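Local coordinates for protein carboxylesterase (Ferroplasma acidiphilum, PDB 3WJ2) that probably hydrolyses carboxylic esters as an alpha/beta-hydrolase-fold carboxylesterase of an acid-loving archaeon, at residues A118-F127 with Y212-N220. Numbering follows the deposited sequence.
Sequences APEHKFPDAF and YFGNMYSKN
Lys122 NZ hydrogen-bonded to two carbonyls at the C-terminal end of helix 207-217, and the edge of Phe123 set against Tyr217, make this a loop-to-helix-end contact of the alpha/beta hydrolase fold, where the turn entering helix 125-139 meets the end of helix 207-217. Lys122 runs extended across the helix terminus and bends only at its last torsion (chi4 -82°), bringing NZ to both acceptors. The bond from NZ to Met216 O, 2.8 Å, arrives from above the carbonyl plane; that from NZ to Ser218 O, 3.0 Å, is more nearly end-on. Next to it the backbone N of Phe123 donates to Tyr217 O at 2.8 Å. The backbone puts Phe123 CB over the centre of the Tyr217 ring, a CH-pi contact of 3.9 Å to the centroid; chi1 178° swings the phenylalanine ring so that CD1 comes to Tyr217 OH (3.4 Å), and it meets that face in an offset edge-to-face pair, planes at 78°. Ala118 CB lies at the edge of the same tyrosine ring, 4.2 Å from CD1, while Phe87 stacks on it. Pro119 CB lies beside Met216 SD at 3.9 Å. A methionine in place of Lys122 would probably leave the carbonyls of Met216 and Ser218 without this donor. An ammonium group here would be expected to suit the partly negative carbonyl end of the helix, so charge and aromatic packing probably act together.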
loop_
_atom_site.group_PDB
_atom_site.type_symbol
_atom_site.label_atom_id
_atom_site.label_comp_id
_atom_site.label_asym_id
_atom_site.label_seq_id
_atom_site.Cartn_x
_atom_site.Cartn_y
_atom_site.Cartn_z
ATOM N N ALA B 118 -8.277 -30.222 14.036
ATOM C CA ALA B 118 -8.542 -29.602 15.330
ATOM C C ALA B 118 -10.028 -29.261 15.414
ATOM O O ALA B 118 -10.730 -29.198 14.362
ATOM C CB ALA B 118 -7.753 -28.280 15.371
ATOM N N PRO B 119 -10.546 -29.130 16.667
ATOM C CA PRO B 119 -9.852 -29.157 17.962
ATOM C C PRO B 119 -9.705 -30.543 18.544
ATOM O O PRO B 119 -9.053 -30.661 19.612
ATOM C CB PRO B 119 -10.815 -28.329 18.884
ATOM C CG PRO B 119 -12.166 -28.703 18.272
ATOM C CD PRO B 119 -11.963 -28.740 16.793
ATOM N N GLU B 120 -10.242 -31.565 17.849
ATOM C CA GLU B 120 -10.095 -32.892 18.397
ATOM C C GLU B 120 -8.628 -33.255 18.494
ATOM O O GLU B 120 -8.217 -33.957 19.421
ATOM C CB GLU B 120 -10.891 -33.928 17.607
ATOM C CG GLU B 120 -12.412 -33.684 17.576
ATOM C CD GLU B 120 -12.910 -32.767 16.428
ATOM O OE1 GLU B 120 -14.140 -32.773 16.167
ATOM O OE2 GLU B 120 -12.093 -32.091 15.763
ATOM N N HIS B 121 -7.848 -32.743 17.542
ATOM C CA HIS B 121 -6.429 -33.016 17.462
ATOM C C HIS B 121 -5.744 -31.636 17.312
ATOM O O HIS B 121 -5.798 -31.016 16.223
ATOM C CB HIS B 121 -6.052 -33.938 16.305
ATOM C CG HIS B 121 -6.744 -35.247 16.349
ATOM N ND1 HIS B 121 -6.308 -36.303 17.119
ATOM C CD2 HIS B 121 -7.867 -35.652 15.723
ATOM C CE1 HIS B 121 -7.179 -37.299 16.987
ATOM N NE2 HIS B 121 -8.132 -36.926 16.159
ATOM N N LYS B 122 -5.177 -31.170 18.391
ATOM C CA LYS B 122 -4.556 -29.849 18.389
ATOM C C LYS B 122 -3.107 -29.915 17.947
ATOM O O LYS B 122 -2.478 -31.024 17.882
ATOM C CB LYS B 122 -4.679 -29.251 19.810
ATOM C CG LYS B 122 -6.119 -28.713 19.969
ATOM C CD LYS B 122 -6.342 -28.174 21.322
ATOM C CE LYS B 122 -7.687 -27.596 21.440
ATOM N NZ LYS B 122 -7.870 -26.198 20.938
ATOM N N PHE B 123 -2.542 -28.736 17.675
ATOM C CA PHE B 123 -1.100 -28.667 17.429
ATOM C C PHE B 123 -0.375 -29.348 18.542
ATOM O O PHE B 123 -0.721 -29.172 19.756
ATOM C CB PHE B 123 -0.666 -27.182 17.368
ATOM C CG PHE B 123 0.808 -26.993 17.166
ATOM C CD1 PHE B 123 1.380 -27.142 15.918
ATOM C CD2 PHE B 123 1.653 -26.810 18.290
ATOM C CE1 PHE B 123 2.729 -27.003 15.668
ATOM C CE2 PHE B 123 3.083 -26.645 18.083
ATOM C CZ PHE B 123 3.634 -26.756 16.823
ATOM N N PRO B 124 0.604 -30.209 18.227
ATOM C CA PRO B 124 1.297 -30.374 16.944
ATOM C C PRO B 124 0.813 -31.564 16.115
ATOM O O PRO B 124 1.586 -31.972 15.254
ATOM C CB PRO B 124 2.757 -30.615 17.377
ATOM C CG PRO B 124 2.619 -31.583 18.598
ATOM C CD PRO B 124 1.405 -30.851 19.342
ATOM N N ASP B 125 -0.427 -32.075 16.316
ATOM C CA ASP B 125 -0.777 -33.298 15.590
ATOM C C ASP B 125 -0.712 -33.124 14.026
ATOM O O ASP B 125 -0.109 -33.937 13.374
ATOM C CB ASP B 125 -2.190 -33.835 16.006
ATOM C CG ASP B 125 -2.202 -34.339 17.485
ATOM O OD1 ASP B 125 -1.102 -34.432 18.107
ATOM O OD2 ASP B 125 -3.306 -34.629 18.027
ATOM N N ALA B 126 -1.364 -32.084 13.465
ATOM C CA ALA B 126 -1.364 -31.998 11.955
ATOM C C ALA B 126 0.064 -31.804 11.508
ATOM O O ALA B 126 0.437 -32.281 10.437
ATOM C CB ALA B 126 -2.203 -30.789 11.542
ATOM N N PHE B 127 0.774 -30.958 12.254
ATOM C CA PHE B 127 2.166 -30.726 11.847
ATOM C C PHE B 127 2.973 -32.044 11.830
ATOM O O PHE B 127 3.733 -32.311 10.896
ATOM C CB PHE B 127 2.802 -29.693 12.838
ATOM C CG PHE B 127 4.278 -29.619 12.674
ATOM C CD1 PHE B 127 4.880 -29.017 11.570
ATOM C CD2 PHE B 127 5.077 -30.326 13.606
ATOM C CE1 PHE B 127 6.291 -29.046 11.417
ATOM C CE2 PHE B 127 6.485 -30.380 13.432
ATOM C CZ PHE B 127 7.097 -29.747 12.332
ATOM N N TYR B 212 -10.809 -17.818 15.417
ATOM C CA TYR B 212 -11.537 -19.019 15.794
ATOM C C TYR B 212 -10.668 -20.209 15.377
ATOM O O TYR B 212 -10.408 -21.070 16.221
ATOM C CB TYR B 212 -12.918 -19.057 15.069
ATOM C CG TYR B 212 -13.752 -20.347 15.166
ATOM C CD1 TYR B 212 -14.834 -20.423 16.027
ATOM C CD2 TYR B 212 -13.472 -21.458 14.378
ATOM C CE1 TYR B 212 -15.657 -21.533 16.083
ATOM C CE2 TYR B 212 -14.198 -22.623 14.518
ATOM C CZ TYR B 212 -15.312 -22.649 15.354
ATOM O OH TYR B 212 -16.114 -23.752 15.362
ATOM N N PHE B 213 -10.173 -20.229 14.149
ATOM C CA PHE B 213 -9.300 -21.347 13.721
ATOM C C PHE B 213 -8.043 -21.430 14.567
ATOM O O PHE B 213 -7.612 -22.551 14.888
ATOM C CB PHE B 213 -8.926 -21.230 12.257
ATOM C CG PHE B 213 -10.109 -21.443 11.321
ATOM C CD1 PHE B 213 -10.944 -22.509 11.520
ATOM C CD2 PHE B 213 -10.350 -20.555 10.237
ATOM C CE1 PHE B 213 -12.095 -22.755 10.692
ATOM C CE2 PHE B 213 -11.477 -20.806 9.386
ATOM C CZ PHE B 213 -12.329 -21.895 9.639
ATOM N N GLY B 214 -7.408 -20.292 14.851
ATOM C CA GLY B 214 -6.141 -20.376 15.574
ATOM C C GLY B 214 -6.414 -20.850 16.961
ATOM O O GLY B 214 -5.624 -21.581 17.528
ATOM N N ASN B 215 -7.509 -20.418 17.578
ATOM C CA ASN B 215 -7.785 -20.904 18.918
ATOM C C ASN B 215 -8.148 -22.399 18.897
ATOM O O ASN B 215 -7.859 -23.078 19.893
ATOM C CB ASN B 215 -8.922 -20.110 19.564
ATOM C CG ASN B 215 -8.491 -18.682 20.005
ATOM O OD1 ASN B 215 -7.307 -18.354 20.109
ATOM N ND2 ASN B 215 -9.478 -17.828 20.208
ATOM N N MET B 216 -8.814 -22.904 17.843
ATOM C CA MET B 216 -9.108 -24.316 17.809
ATOM C C MET B 216 -7.857 -25.172 17.628
ATOM O O MET B 216 -7.775 -26.285 18.166
ATOM C CB MET B 216 -10.117 -24.735 16.711
ATOM C CG MET B 216 -11.560 -24.160 16.840
ATOM S SD MET B 216 -12.327 -24.766 18.381
ATOM C CE MET B 216 -13.790 -23.746 18.408
ATOM N N TYR B 217 -6.886 -24.669 16.885
ATOM C CA TYR B 217 -5.681 -25.456 16.581
ATOM C C TYR B 217 -4.644 -25.405 17.729
ATOM O O TYR B 217 -3.997 -26.408 18.024
ATOM C CB TYR B 217 -5.039 -24.899 15.292
ATOM C CG TYR B 217 -3.834 -25.658 14.718
ATOM C CD1 TYR B 217 -3.804 -27.067 14.657
ATOM C CD2 TYR B 217 -2.726 -24.918 14.245
ATOM C CE1 TYR B 217 -2.651 -27.770 14.065
ATOM C CE2 TYR B 217 -1.584 -25.644 13.690
ATOM C CZ TYR B 217 -1.560 -26.959 13.655
ATOM O OH TYR B 217 -0.481 -27.525 13.066
ATOM N N SER B 218 -4.490 -24.244 18.333
ATOM C CA SER B 218 -3.448 -24.124 19.376
ATOM C C SER B 218 -3.955 -24.826 20.610
ATOM O O SER B 218 -5.197 -24.871 20.850
ATOM C CB SER B 218 -3.142 -22.635 19.637
ATOM O OG SER B 218 -4.298 -21.961 20.254
ATOM N N LYS B 219 -3.036 -25.415 21.362
ATOM C CA LYS B 219 -3.367 -25.893 22.723
ATOM C C LYS B 219 -3.503 -24.710 23.704
ATOM O O LYS B 219 -4.426 -24.652 24.537
ATOM C CB LYS B 219 -2.278 -26.801 23.176
ATOM C CG LYS B 219 -2.539 -28.222 22.845
ATOM C CD LYS B 219 -1.682 -29.067 23.752
ATOM C CE LYS B 219 -2.032 -30.540 23.589
ATOM N NZ LYS B 219 -3.462 -30.904 23.913
ATOM N N ASN B 220 -2.595 -23.742 23.592
ATOM C CA ASN B 220 -2.805 -22.452 24.241
ATOM C C ASN B 220 -2.394 -21.338 23.272
ATOM O O ASN B 220 -1.399 -21.503 22.511
ATOM C CB ASN B 220 -1.926 -22.375 25.465
ATOM C CG ASN B 220 -0.453 -22.569 25.104
ATOM O OD1 ASN B 220 0.250 -21.611 24.702
ATOM N ND2 ASN B 220 0.006 -23.816 25.196
#